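PDB 2QG7: ethanolamine kinase Pv091845 from Plasmodium vivax, which is a choline/ethanolamine kinase family member that probably phosphorylates ethanolamine, the first step in making phosphatidylethanolamine from ethanolamine. Local coordinates for residues N404-I407 / R408-P412. Numbering follows the deposited sequence.
Sequences NQLI and REIQP
Arg408 N donates a hydrogen bond to Asn404 O at 3.2 Å, with a nearly straight N-H...O angle of 166°. This is a regular i to i+4 helix bond. The bonds that follow are weaker. Glu409 N reaches Gln405 O at 3.4 Å, a weak bond. Ile410 N is shared between Leu406 O and Ile407 O, and both bonds are weak. The same Ile407 carbonyl also takes a weak bond from the side-chain amide of Gln411, with NE2 at 2.6 Å from O. That short distance comes with a strongly bent N-H...O angle of 126° and is no sign of strength. A bend at chi2 (62°) folds the Gln411 chain back alongside Ile407, and NE2 lies 4.0 Å from Ile407 CG2. On another face, Leu406 CD1 lies 3.6 Å from Glu409 OE2 and 4.0 Å from Ile410 CG2. Glu409 is a buried residue; its OE2 has partners beyond the helix, a salt bridge to Arg360 NE and a hydrogen bond to Ser288 OG. Residues 404-412 run from the later part of helix 400-410 into the link to helix 413-430. Leu406, Glu409 and Ile410 pack on helix 360-369, while Ile407 and Gln411 touch Glu387 of helix 384-395.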
# COMPACT_ATOMS: atom_id res chain seq x y z
N ASN D 404 -31.04 2.77 -11.89
CA ASN D 404 -30.32 1.53 -12.28
C ASN D 404 -29.56 1.62 -13.61
O ASN D 404 -28.58 0.93 -13.85
CB ASN D 404 -31.26 0.33 -12.30
CG ASN D 404 -31.60 -0.14 -10.92
OD1 ASN D 404 -31.05 0.33 -9.94
ND2 ASN D 404 -32.51 -1.09 -10.82
N GLN D 405 -30.00 2.51 -14.46
CA GLN D 405 -29.42 2.58 -15.76
C GLN D 405 -28.14 3.41 -15.68
O GLN D 405 -27.20 3.21 -16.49
CB GLN D 405 -30.45 3.23 -16.68
CG GLN D 405 -30.16 3.12 -18.14
CD GLN D 405 -31.42 3.12 -18.99
OE1 GLN D 405 -32.56 3.42 -18.49
NE2 GLN D 405 -31.20 2.80 -20.31
N LEU D 406 -28.11 4.37 -14.74
CA LEU D 406 -26.89 5.13 -14.53
C LEU D 406 -25.89 4.33 -13.64
O LEU D 406 -24.68 4.46 -13.80
CB LEU D 406 -27.19 6.54 -13.99
CG LEU D 406 -26.04 7.52 -13.67
CD1 LEU D 406 -24.99 7.72 -14.82
CD2 LEU D 406 -26.58 8.86 -13.25
N ILE D 407 -26.43 3.50 -12.74
CA ILE D 407 -25.63 2.49 -12.04
C ILE D 407 -24.77 1.63 -13.00
O ILE D 407 -23.55 1.55 -12.83
CB ILE D 407 -26.50 1.63 -11.08
CG1 ILE D 407 -27.03 2.49 -9.93
CG2 ILE D 407 -25.70 0.52 -10.50
CD1 ILE D 407 -27.85 1.67 -8.88
N ARG D 408 -25.39 1.05 -14.02
CA ARG D 408 -24.69 0.29 -15.05
C ARG D 408 -23.63 1.11 -15.79
O ARG D 408 -22.58 0.57 -16.16
CB ARG D 408 -25.72 -0.23 -16.10
CG ARG D 408 -26.63 -1.39 -15.64
CD ARG D 408 -26.09 -2.73 -16.13
NE ARG D 408 -26.13 -2.85 -17.60
CZ ARG D 408 -25.91 -3.99 -18.27
NH1 ARG D 408 -25.97 -3.99 -19.61
NH2 ARG D 408 -25.61 -5.12 -17.62
N GLU D 409 -23.95 2.38 -16.05
CA GLU D 409 -23.13 3.26 -16.87
C GLU D 409 -21.79 3.60 -16.22
O GLU D 409 -20.79 3.81 -16.92
CB GLU D 409 -23.91 4.55 -17.12
CG GLU D 409 -23.39 5.40 -18.27
CD GLU D 409 -24.18 6.73 -18.34
OE1 GLU D 409 -25.40 6.68 -18.66
OE2 GLU D 409 -23.58 7.83 -18.11
N ILE D 410 -21.78 3.67 -14.89
CA ILE D 410 -20.59 4.18 -14.15
C ILE D 410 -19.57 3.08 -13.90
O ILE D 410 -18.41 3.35 -13.56
CB ILE D 410 -20.94 4.89 -12.80
CG1 ILE D 410 -21.58 3.91 -11.81
CG2 ILE D 410 -21.83 6.09 -13.04
CD1 ILE D 410 -21.51 4.36 -10.36
N GLN D 411 -20.01 1.85 -14.13
CA GLN D 411 -19.35 0.62 -13.64
C GLN D 411 -17.93 0.37 -14.23
O GLN D 411 -17.01 0.09 -13.49
CB GLN D 411 -20.32 -0.56 -13.80
CG GLN D 411 -20.38 -1.47 -12.64
CD GLN D 411 -20.85 -0.83 -11.39
OE1 GLN D 411 -20.35 -1.13 -10.29
NE2 GLN D 411 -21.85 0.02 -11.52
N PRO D 412 -17.75 0.51 -15.56
CA PRO D 412 -16.38 0.40 -16.06
C PRO D 412 -15.47 1.63 -15.84
O PRO D 412 -14.28 1.58 -16.18
CB PRO D 412 -16.59 0.23 -17.57
CG PRO D 412 -17.90 0.93 -17.86
CD PRO D 412 -18.75 0.74 -16.64